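Local coordinates for protein nitroalkane oxidase (Podospora anserina, PDB 3MKH) that oxidises nitroalkanes to aldehydes or ketones with FAD and molecular oxygen, releasing nitrite and hydrogen peroxide, and prefers longer substrates such as 1-nitrohexane, at residues K168-N173 / R228-P233; F224-H229 / S239-R244. One frame throughout, in Å; residues are numbered along the deposited sequence.

Contact 1. Residues K168-N173 / R228-P233; sequences KMWATN and RHVATP. With FAD (flavin-adenine dinucleotide), chain E.
Val-230 splits its two methyls between Met-169 and Trp-170. Val-230 CG1 lies 3.7 Å from Trp-170 CH2, at the far end of the six-membered ring. Val-230 CG2 lies 3.7 Å from Met-169 CE. The Met-169 chain is fully extended, with CG anti to the backbone N (chi1 -175°) and both later torsions near 180°. This carries Met-169 CE across to the other segment, where it also sits 3.3 Å from Arg-228 NH2. The same methyl lies over one face of the Trp-170 ring, toward its rim. Thr-232 CG2 sits at the indole edge, near the ring plane and 4.1 Å from Trp-170 CZ3.

Trp-170 also belongs to the FAD site. Trp-170 CE3 is 3.5 Å from the flavin methyl C8M, so the indole stands between the flavin and the 228-233 loop. Further along the loop, Thr-172 OG1 comes within 2.8 Å of flavin N5. Thr-172 N gives a weak hydrogen bond of 3.4 Å to flavin O4. A bend at chi3 (71°) turns the Arg-228 guanidinium so that NH2 meets both Met-169 CE and Asp-380 of the second subunit, the latter in a salt bridge.

The two segments run out of the ends of strands 161-168 and 224-228. Thr-172 rests on helix 90-109, Ala-171 touches strand 130-133, and Ile-376 of the second subunit packs on Trp-170.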
ATOM      1  N   LYS A 168      11.715   7.883  34.143  1.00 22.98           N
ATOM      2  CA  LYS A 168      11.206   8.402  32.892  1.00 19.16           C
ATOM      3  C   LYS A 168      12.187   7.991  31.813  1.00 21.07           C
ATOM      4  O   LYS A 168      13.344   7.723  32.099  1.00 21.97           O
ATOM      5  CB  LYS A 168      11.116   9.933  32.971  1.00 18.53           C
ATOM      6  CG  LYS A 168      10.032  10.434  33.941  1.00 20.17           C
ATOM      7  CD  LYS A 168       8.633  10.079  33.430  1.00 20.48           C
ATOM      8  CE  LYS A 168       7.507  10.820  34.210  1.00 20.86           C
ATOM      9  NZ  LYS A 168       6.168  10.335  33.710  1.00 23.09           N
ATOM     10  N   MET A 169      11.728   7.934  30.570  1.00 20.33           N
ATOM     11  CA  MET A 169      12.619   7.579  29.473  1.00 20.64           C
ATOM     12  C   MET A 169      12.107   8.274  28.227  1.00 22.08           C
ATOM     13  O   MET A 169      10.903   8.523  28.117  1.00 22.95           O
ATOM     14  CB  MET A 169      12.621   6.057  29.280  1.00 23.24           C
ATOM     15  CG  MET A 169      13.617   5.538  28.231  1.00 20.75           C
ATOM     16  SD  MET A 169      13.648   3.720  28.241  1.00 24.21           S
ATOM     17  CE  MET A 169      14.690   3.369  26.819  1.00 21.62           C
ATOM     18  N   TRP A 170      13.031   8.620  27.332  1.00 19.96           N
ATOM     19  CA  TRP A 170      12.739   9.232  26.036  1.00 23.44           C
ATOM     20  C   TRP A 170      12.444  10.735  26.102  1.00 25.09           C
ATOM     21  O   TRP A 170      12.207  11.358  25.072  1.00 28.94           O
ATOM     22  CB  TRP A 170      11.583   8.526  25.313  1.00 21.60           C
ATOM     23  CG  TRP A 170      11.805   7.051  25.001  1.00 21.12           C
ATOM     24  CD1 TRP A 170      11.167   5.989  25.585  1.00 22.42           C
ATOM     25  CD2 TRP A 170      12.690   6.496  24.022  1.00 24.47           C
ATOM     26  NE1 TRP A 170      11.625   4.809  25.048  1.00 22.80           N
ATOM     27  CE2 TRP A 170      12.550   5.092  24.079  1.00 25.95           C
ATOM     28  CE3 TRP A 170      13.598   7.047  23.107  1.00 23.86           C
ATOM     29  CZ2 TRP A 170      13.280   4.233  23.260  1.00 23.23           C
ATOM     30  CZ3 TRP A 170      14.325   6.187  22.292  1.00 25.86           C
ATOM     31  CH2 TRP A 170      14.157   4.797  22.373  1.00 21.52           C
ATOM     32  N   ALA A 171      12.439  11.315  27.296  1.00 22.25           N
ATOM     33  CA  ALA A 171      12.028  12.709  27.425  1.00 22.22           C
ATOM     34  C   ALA A 171      13.161  13.642  27.033  1.00 23.73           C
ATOM     35  O   ALA A 171      14.101  13.900  27.797  1.00 20.80           O
ATOM     36  CB  ALA A 171      11.520  13.003  28.820  1.00 21.92           C
ATOM     37  N   THR A 172      13.059  14.141  25.815  1.00 19.55           N
ATOM     38  CA  THR A 172      14.138  14.888  25.203  1.00 20.32           C
ATOM     39  C   THR A 172      14.584  16.075  26.062  1.00 21.45           C
ATOM     40  O   THR A 172      13.759  16.880  26.489  1.00 20.78           O
ATOM     41  CB  THR A 172      13.708  15.371  23.809  1.00 21.62           C
ATOM     42  OG1 THR A 172      13.304  14.241  23.024  1.00 21.58           O
ATOM     43  CG2 THR A 172      14.836  16.095  23.126  1.00 17.14           C
ATOM     44  N   ASN A 173      15.892  16.163  26.304  1.00 19.73           N
ATOM     45  CA  ASN A 173      16.508  17.254  27.068  1.00 19.35           C
ATOM     46  C   ASN A 173      16.438  17.128  28.596  1.00 21.32           C
ATOM     47  O   ASN A 173      17.063  17.926  29.292  1.00 19.57           O
ATOM     48  CB  ASN A 173      15.898  18.633  26.708  1.00 19.42           C
ATOM     49  CG  ASN A 173      16.195  19.090  25.291  1.00 19.80           C
ATOM     50  OD1 ASN A 173      15.539  20.030  24.788  1.00 23.65           O
ATOM     51  ND2 ASN A 173      17.178  18.482  24.650  1.00 16.06           N
ATOM     52  N   ARG A 228      20.600   5.148  31.896  1.00 19.12           N
ATOM     53  CA  ARG A 228      21.157   4.656  30.639  1.00 24.35           C
ATOM     54  C   ARG A 228      20.943   5.657  29.533  1.00 22.03           C
ATOM     55  O   ARG A 228      19.819   6.156  29.341  1.00 21.35           O
ATOM     56  CB  ARG A 228      20.539   3.303  30.245  1.00 22.90           C
ATOM     57  CG  ARG A 228      20.981   2.815  28.871  1.00 30.07           C
ATOM     58  CD  ARG A 228      20.494   1.397  28.571  1.00 30.78           C
ATOM     59  NE  ARG A 228      19.052   1.309  28.328  1.00 25.83           N
ATOM     60  CZ  ARG A 228      18.494   1.274  27.118  1.00 28.04           C
ATOM     61  NH1 ARG A 228      19.249   1.341  26.031  1.00 25.45           N
ATOM     62  NH2 ARG A 228      17.176   1.180  26.993  1.00 26.31           N
ATOM     63  N   HIS A 229      22.025   5.970  28.821  1.00 19.86           N
ATOM     64  CA  HIS A 229      21.925   6.748  27.592  1.00 22.42           C
ATOM     65  C   HIS A 229      21.449   5.804  26.496  1.00 26.80           C
ATOM     66  O   HIS A 229      21.992   4.708  26.337  1.00 25.09           O
ATOM     67  CB  HIS A 229      23.282   7.352  27.198  1.00 21.71           C
ATOM     68  CG  HIS A 229      23.781   8.401  28.147  1.00 21.94           C
ATOM     69  ND1 HIS A 229      23.302   9.696  28.147  1.00 20.18           N
ATOM     70  CD2 HIS A 229      24.728   8.350  29.117  1.00 22.76           C
ATOM     71  CE1 HIS A 229      23.924  10.393  29.084  1.00 23.47           C
ATOM     72  NE2 HIS A 229      24.792   9.596  29.693  1.00 20.91           N
ATOM     73  N   VAL A 230      20.457   6.244  25.726  1.00 23.56           N
ATOM     74  CA  VAL A 230      19.842   5.412  24.694  1.00 23.63           C
ATOM     75  C   VAL A 230      20.418   5.769  23.327  1.00 25.47           C
ATOM     76  O   VAL A 230      20.304   6.910  22.870  1.00 27.47           O
ATOM     77  CB  VAL A 230      18.300   5.620  24.659  1.00 26.32           C
ATOM     78  CG1 VAL A 230      17.637   4.655  23.667  1.00 24.67           C
ATOM     79  CG2 VAL A 230      17.699   5.453  26.063  1.00 23.79           C
ATOM     80  N   ALA A 231      21.039   4.791  22.681  1.00 24.49           N
ATOM     81  CA  ALA A 231      21.584   4.959  21.339  1.00 26.52           C
ATOM     82  C   ALA A 231      20.460   4.726  20.316  1.00 23.75           C
ATOM     83  O   ALA A 231      19.696   3.765  20.425  1.00 24.03           O
ATOM     84  CB  ALA A 231      22.742   3.978  21.116  1.00 27.03           C
ATOM     85  N   THR A 232      20.372   5.610  19.326  1.00 22.67           N
ATOM     86  CA  THR A 232      19.261   5.620  18.374  1.00 21.83           C
ATOM     87  C   THR A 232      19.841   5.681  16.949  1.00 22.81           C
ATOM     88  O   THR A 232      20.940   6.197  16.756  1.00 22.86           O
ATOM     89  CB  THR A 232      18.296   6.850  18.655  1.00 23.02           C
ATOM     90  OG1 THR A 232      19.019   8.081  18.533  1.00 23.79           O
ATOM     91  CG2 THR A 232      17.721   6.790  20.077  1.00 22.35           C
ATOM     92  N   PRO A 233      19.122   5.139  15.942  1.00 23.46           N
ATOM     93  CA  PRO A 233      19.695   5.095  14.584  1.00 21.31           C
ATOM     94  C   PRO A 233      19.726   6.444  13.855  1.00 20.81           C
ATOM     95  O   PRO A 233      20.498   6.596  12.909  1.00 21.93           O
ATOM     96  CB  PRO A 233      18.772   4.114  13.848  1.00 21.16           C
ATOM     97  CG  PRO A 233      17.485   4.232  14.550  1.00 21.30           C
ATOM     98  CD  PRO A 233      17.823   4.445  16.009  1.00 21.92           C
TER
HETATM   99  PA  FAD E 500       3.983   2.762  24.140  0.84 26.80           P
HETATM  100  O1A FAD E 500       3.241   2.769  25.399  0.84 24.28           O
HETATM  101  O2A FAD E 500       5.430   2.544  24.166  0.84 25.49           O
HETATM  102  O5B FAD E 500       3.309   1.672  23.170  0.84 26.55           O
HETATM  103  C5B FAD E 500       4.105   0.872  22.298  0.84 22.17           C
HETATM  104  C4B FAD E 500       3.270   0.123  21.243  0.84 25.30           C
HETATM  105  O4B FAD E 500       2.397  -0.802  21.907  0.84 28.20           O
HETATM  106  C3B FAD E 500       2.353   1.070  20.473  0.84 24.71           C
HETATM  107  O3B FAD E 500       3.026   1.561  19.314  0.84 25.08           O
HETATM  108  C2B FAD E 500       1.217   0.154  20.055  0.84 23.39           C
HETATM  109  O2B FAD E 500       1.551  -0.521  18.847  0.84 21.93           O
HETATM  110  C1B FAD E 500       1.129  -0.849  21.205  0.84 27.58           C
HETATM  111  N9A FAD E 500       0.026  -0.432  22.114  0.84 27.69           N
HETATM  112  C8A FAD E 500       0.149  -0.086  23.392  0.84 27.11           C
HETATM  113  N7A FAD E 500      -1.040   0.235  23.888  0.84 27.62           N
HETATM  114  C5A FAD E 500      -1.933   0.090  22.916  0.84 31.34           C
HETATM  115  C6A FAD E 500      -3.307   0.268  22.840  0.84 33.19           C
HETATM  116  N6A FAD E 500      -3.996   0.672  23.899  0.84 33.10           N
HETATM  117  N1A FAD E 500      -3.928   0.023  21.682  0.84 27.38           N
HETATM  118  C2A FAD E 500      -3.250  -0.381  20.623  0.84 30.69           C
HETATM  119  N3A FAD E 500      -1.940  -0.562  20.662  0.84 28.15           N
HETATM  120  C4A FAD E 500      -1.257  -0.335  21.788  0.84 29.44           C
HETATM  121  N1  FAD E 500       8.678  11.557  25.347  0.84 24.46           N
HETATM  122  C2  FAD E 500       8.447  12.622  26.208  0.84 23.17           C
HETATM  123  O2  FAD E 500       7.791  12.444  27.224  0.84 26.13           O
HETATM  124  N3  FAD E 500       8.954  13.883  25.913  0.84 24.14           N
HETATM  125  C4  FAD E 500       9.705  14.091  24.759  0.84 25.05           C
HETATM  126  O4  FAD E 500      10.153  15.208  24.511  0.84 21.80           O
HETATM  127  C4X FAD E 500       9.937  13.025  23.899  0.84 25.86           C
HETATM  128  N5  FAD E 500      10.681  13.198  22.728  0.84 25.03           N
HETATM  129  C5X FAD E 500      11.188  12.073  22.071  0.84 22.33           C
HETATM  130  C6  FAD E 500      12.197  12.194  21.120  0.84 21.03           C
HETATM  131  C7  FAD E 500      12.694  11.064  20.481  0.84 22.18           C
HETATM  132  C7M FAD E 500      13.802  11.184  19.439  0.84 22.87           C
HETATM  133  C8  FAD E 500      12.178   9.814  20.793  0.84 25.84           C
HETATM  134  C8M FAD E 500      12.716   8.563  20.098  0.84 22.00           C
HETATM  135  C9  FAD E 500      11.167   9.697  21.735  0.84 24.46           C
HETATM  136  C9A FAD E 500      10.674  10.822  22.377  0.84 21.82           C
HETATM  137  N10 FAD E 500       9.663  10.705  23.329  0.84 27.04           N
HETATM  138  C10 FAD E 500       9.424  11.766  24.194  0.84 28.96           C
HETATM  139  C1' FAD E 500       8.835   9.478  23.419  0.84 27.62           C
HETATM  140  C2' FAD E 500       7.648   9.548  22.458  0.84 26.53           C
HETATM  141  O2' FAD E 500       6.790  10.624  22.821  0.84 26.24           O
HETATM  142  C3' FAD E 500       6.847   8.237  22.397  0.84 27.34           C
HETATM  143  O3' FAD E 500       5.914   8.334  21.330  0.84 26.31           O
HETATM  144  C4' FAD E 500       6.070   7.926  23.685  0.84 27.45           C
HETATM  145  O4' FAD E 500       6.934   7.347  24.654  0.84 25.42           O
HETATM  146  C5' FAD E 500       4.927   6.946  23.395  0.84 27.32           C
HETATM  147  O5' FAD E 500       5.404   5.768  22.742  0.84 27.73           O
HETATM  148  P   FAD E 500       4.389   4.732  22.082  0.84 28.69           P
HETATM  149  O1P FAD E 500       3.396   5.490  21.314  0.84 26.69           O
HETATM  150  O2P FAD E 500       5.155   3.685  21.405  0.84 26.46           O
HETATM  151  O3P FAD E 500       3.646   4.142  23.387  0.84 27.68           O

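Contact 2. Residues F224-H229 / S239-R244; sequences FEVLRH and SGPHVR
His-242 O takes two backbone bonds, from Leu-227 N at 2.7 Å and from Arg-228 N at 3.2 Å. The first donor lies in the carbonyl plane. The second is tilted 16° from it. Arg-228 O in turn accepts from His-242 N. Glu-225 and Arg-244 bond through both backbone groups.

Leu-227 turns its side chain toward the partner strand. With CG anti to the carbonyl carbon (chi1 -61°), Leu-227 CD1 reaches over one face of the His-242 imidazole, 3.7 Å from the ring centroid, in a CH-pi contact. Leu-227 CD1 also lies over a face of the Arg-244 guanidinium, 3.7 Å from Arg-244 NH2. Glu-167 holds the polar ends of both, with a hydrogen bond to His-242 NE2 and a salt bridge to Arg-244 NH2.

Leu-227 is the extra residue of a classic beta bulge. Val-226 still pairs with Val-243, but the next two residues share His-242. Strand 224-228 pairs here with strand 242-251, at an end of the mixed sheet of this acyl-CoA dehydrogenase family protein.

Glu-225, Arg-228, His-242 and Arg-244 share one face. There one water, in the plane of both groups, links Arg-228 NE and His-242 ND1. Another bridges Glu-225 OE1 and Arg-244 NH1. Val-226 and Val-243 point to the opposite face. Val-226 CG1 packs 3.9 Å from Pro-241 CB, and Phe-224 CZ lies 3.8 Å from Val-243 CG1.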
ATOM      1  N   PHE A 224      18.504  13.045  41.215  1.00 25.96           N
ATOM      2  CA  PHE A 224      18.358  12.824  39.773  1.00 26.78           C
ATOM      3  C   PHE A 224      19.508  11.959  39.286  1.00 24.74           C
ATOM      4  O   PHE A 224      20.665  12.204  39.635  1.00 29.76           O
ATOM      5  CB  PHE A 224      18.324  14.151  39.003  1.00 25.54           C
ATOM      6  CG  PHE A 224      18.107  13.987  37.509  1.00 24.06           C
ATOM      7  CD1 PHE A 224      19.185  13.948  36.641  1.00 23.81           C
ATOM      8  CD2 PHE A 224      16.826  13.869  36.985  1.00 23.00           C
ATOM      9  CE1 PHE A 224      18.995  13.787  35.255  1.00 23.68           C
ATOM     10  CE2 PHE A 224      16.621  13.720  35.606  1.00 23.18           C
ATOM     11  CZ  PHE A 224      17.715  13.675  34.745  1.00 24.10           C
ATOM     12  N   GLU A 225      19.203  10.953  38.479  1.00 22.70           N
ATOM     13  CA  GLU A 225      20.259  10.095  37.939  1.00 29.67           C
ATOM     14  C   GLU A 225      19.938   9.632  36.530  1.00 24.83           C
ATOM     15  O   GLU A 225      18.812   9.223  36.250  1.00 23.36           O
ATOM     16  CB  GLU A 225      20.484   8.873  38.842  1.00 29.99           C
ATOM     17  CG  GLU A 225      21.744   8.057  38.473  1.00 36.50           C
ATOM     18  CD  GLU A 225      21.853   6.737  39.234  1.00 38.94           C
ATOM     19  OE1 GLU A 225      21.153   6.582  40.260  1.00 43.05           O
ATOM     20  OE2 GLU A 225      22.633   5.851  38.803  1.00 38.59           O
ATOM     21  N   VAL A 226      20.918   9.721  35.641  1.00 25.36           N
ATOM     22  CA  VAL A 226      20.816   9.076  34.341  1.00 24.09           C
ATOM     23  C   VAL A 226      21.160   7.594  34.507  1.00 28.02           C
ATOM     24  O   VAL A 226      22.259   7.246  34.934  1.00 24.32           O
ATOM     25  CB  VAL A 226      21.743   9.731  33.307  1.00 23.77           C
ATOM     26  CG1 VAL A 226      21.749   8.924  31.997  1.00 24.34           C
ATOM     27  CG2 VAL A 226      21.309  11.186  33.064  1.00 24.14           C
ATOM     28  N   LEU A 227      20.208   6.723  34.191  1.00 24.21           N
ATOM     29  CA  LEU A 227      20.424   5.286  34.323  1.00 21.88           C
ATOM     30  C   LEU A 227      21.073   4.716  33.067  1.00 24.91           C
ATOM     31  O   LEU A 227      21.962   3.880  33.160  1.00 22.95           O
ATOM     32  CB  LEU A 227      19.109   4.553  34.599  1.00 22.27           C
ATOM     33  CG  LEU A 227      18.362   4.946  35.885  1.00 25.27           C
ATOM     34  CD1 LEU A 227      17.101   4.111  36.025  1.00 25.65           C
ATOM     35  CD2 LEU A 227      19.275   4.763  37.102  1.00 32.66           C
ATOM     36  N   ARG A 228      20.600   5.148  31.896  1.00 19.12           N
ATOM     37  CA  ARG A 228      21.157   4.656  30.639  1.00 24.35           C
ATOM     38  C   ARG A 228      20.943   5.657  29.533  1.00 22.03           C
ATOM     39  O   ARG A 228      19.819   6.156  29.341  1.00 21.35           O
ATOM     40  CB  ARG A 228      20.539   3.303  30.245  1.00 22.90           C
ATOM     41  CG  ARG A 228      20.981   2.815  28.871  1.00 30.07           C
ATOM     42  CD  ARG A 228      20.494   1.397  28.571  1.00 30.78           C
ATOM     43  NE  ARG A 228      19.052   1.309  28.328  1.00 25.83           N
ATOM     44  CZ  ARG A 228      18.494   1.274  27.118  1.00 28.04           C
ATOM     45  NH1 ARG A 228      19.249   1.341  26.031  1.00 25.45           N
ATOM     46  NH2 ARG A 228      17.176   1.180  26.993  1.00 26.31           N
ATOM     47  N   HIS A 229      22.025   5.970  28.821  1.00 19.86           N
ATOM     48  CA  HIS A 229      21.925   6.748  27.592  1.00 22.42           C
ATOM     49  C   HIS A 229      21.449   5.804  26.496  1.00 26.80           C
ATOM     50  O   HIS A 229      21.992   4.708  26.337  1.00 25.09           O
ATOM     51  CB  HIS A 229      23.282   7.352  27.198  1.00 21.71           C
ATOM     52  CG  HIS A 229      23.781   8.401  28.147  1.00 21.94           C
ATOM     53  ND1 HIS A 229      23.302   9.696  28.147  1.00 20.18           N
ATOM     54  CD2 HIS A 229      24.728   8.350  29.117  1.00 22.76           C
ATOM     55  CE1 HIS A 229      23.924  10.393  29.084  1.00 23.47           C
ATOM     56  NE2 HIS A 229      24.792   9.596  29.693  1.00 20.91           N
ATOM     57  N   SER A 239      19.225  13.891  23.215  1.00 18.99           N
ATOM     58  CA  SER A 239      19.361  13.162  24.476  1.00 18.33           C
ATOM     59  C   SER A 239      18.012  13.017  25.200  1.00 21.86           C
ATOM     60  O   SER A 239      17.458  13.992  25.694  1.00 21.04           O
ATOM     61  CB  SER A 239      20.371  13.867  25.391  1.00 23.62           C
ATOM     62  OG  SER A 239      20.485  13.199  26.637  1.00 20.59           O
ATOM     63  N   GLY A 240      17.501  11.794  25.281  1.00 21.61           N
ATOM     64  CA  GLY A 240      16.302  11.522  26.063  1.00 22.65           C
ATOM     65  C   GLY A 240      16.490  10.239  26.840  1.00 24.47           C
ATOM     66  O   GLY A 240      15.888   9.224  26.522  1.00 23.18           O
ATOM     67  N   PRO A 241      17.362  10.277  27.861  1.00 22.54           N
ATOM     68  CA  PRO A 241      17.812   9.047  28.521  1.00 23.31           C
ATOM     69  C   PRO A 241      16.790   8.408  29.461  1.00 24.56           C
ATOM     70  O   PRO A 241      15.758   8.998  29.791  1.00 20.73           O
ATOM     71  CB  PRO A 241      19.051   9.510  29.303  1.00 21.50           C
ATOM     72  CG  PRO A 241      18.805  10.987  29.520  1.00 27.03           C
ATOM     73  CD  PRO A 241      18.128  11.461  28.292  1.00 22.06           C
ATOM     74  N   HIS A 242      17.079   7.175  29.871  1.00 25.15           N
ATOM     75  CA  HIS A 242      16.326   6.537  30.939  1.00 19.75           C
ATOM     76  C   HIS A 242      16.877   7.143  32.224  1.00 21.90           C
ATOM     77  O   HIS A 242      18.088   7.039  32.494  1.00 20.80           O
ATOM     78  CB  HIS A 242      16.552   5.024  30.881  1.00 24.34           C
ATOM     79  CG  HIS A 242      15.851   4.255  31.961  1.00 25.80           C
ATOM     80  ND1 HIS A 242      16.065   2.907  32.168  1.00 24.86           N
ATOM     81  CD2 HIS A 242      14.954   4.645  32.898  1.00 21.58           C
ATOM     82  CE1 HIS A 242      15.318   2.497  33.180  1.00 27.47           C
ATOM     83  NE2 HIS A 242      14.639   3.536  33.643  1.00 25.12           N
ATOM     84  N   VAL A 243      16.014   7.807  32.999  1.00 19.66           N
ATOM     85  CA  VAL A 243      16.460   8.567  34.177  1.00 19.83           C
ATOM     86  C   VAL A 243      15.616   8.209  35.385  1.00 21.96           C
ATOM     87  O   VAL A 243      14.569   7.575  35.246  1.00 21.13           O
ATOM     88  CB  VAL A 243      16.357  10.093  33.963  1.00 21.40           C
ATOM     89  CG1 VAL A 243      17.158  10.515  32.758  1.00 22.89           C
ATOM     90  CG2 VAL A 243      14.865  10.527  33.811  1.00 19.00           C
ATOM     91  N   ARG A 244      16.065   8.615  36.570  1.00 23.77           N
ATOM     92  CA  ARG A 244      15.300   8.382  37.802  1.00 25.14           C
ATOM     93  C   ARG A 244      15.261   9.629  38.693  1.00 22.75           C
ATOM     94  O   ARG A 244      16.293  10.242  38.987  1.00 25.65           O
ATOM     95  CB  ARG A 244      15.850   7.181  38.592  1.00 26.21           C
ATOM     96  CG  ARG A 244      15.051   6.861  39.861  1.00 30.02           C
ATOM     97  CD  ARG A 244      15.701   5.738  40.700  1.00 31.55           C
ATOM     98  NE  ARG A 244      15.695   4.445  40.019  1.00 30.06           N
ATOM     99  CZ  ARG A 244      16.737   3.618  39.969  1.00 35.27           C
ATOM    100  NH1 ARG A 244      17.881   3.943  40.558  1.00 33.52           N
ATOM    101  NH2 ARG A 244      16.637   2.466  39.322  1.00 32.71           N
TER
HETATM  102  O   HOH W   1      18.890   6.950  41.267  1.00 34.18           O
HETATM  103  O   HOH W   2      17.492   1.192  30.650  1.00 38.35           O
HETATM  104  O   HOH W   3      21.740  10.945  26.324  1.00 20.69           O

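How the contacts relate
The two contacts share Arg-228 and His-229, and their centres are about 7 Å apart. Contact 2 is a surface pairing of two strands, rich in backbone bonds and water bridges. Contact 1 is partly buried and is mostly apolar packing beside the flavin, with a methyl against a guanidinium. Arg-228 spans both: its backbone pairs in the sheet, while its guanidinium lies at the subunit interface. The segments 168-173 and 239-244 also meet directly. Lys-168 O is 2.8 Å from Val-243 N, and Asn-173 N is 2.7 Å from Ser-239 O, both probable hydrogen bonds. Strand 242-251 pairs antiparallel with both 161-168 and 224-228, and the chain running on from those two strands meets in contact 1.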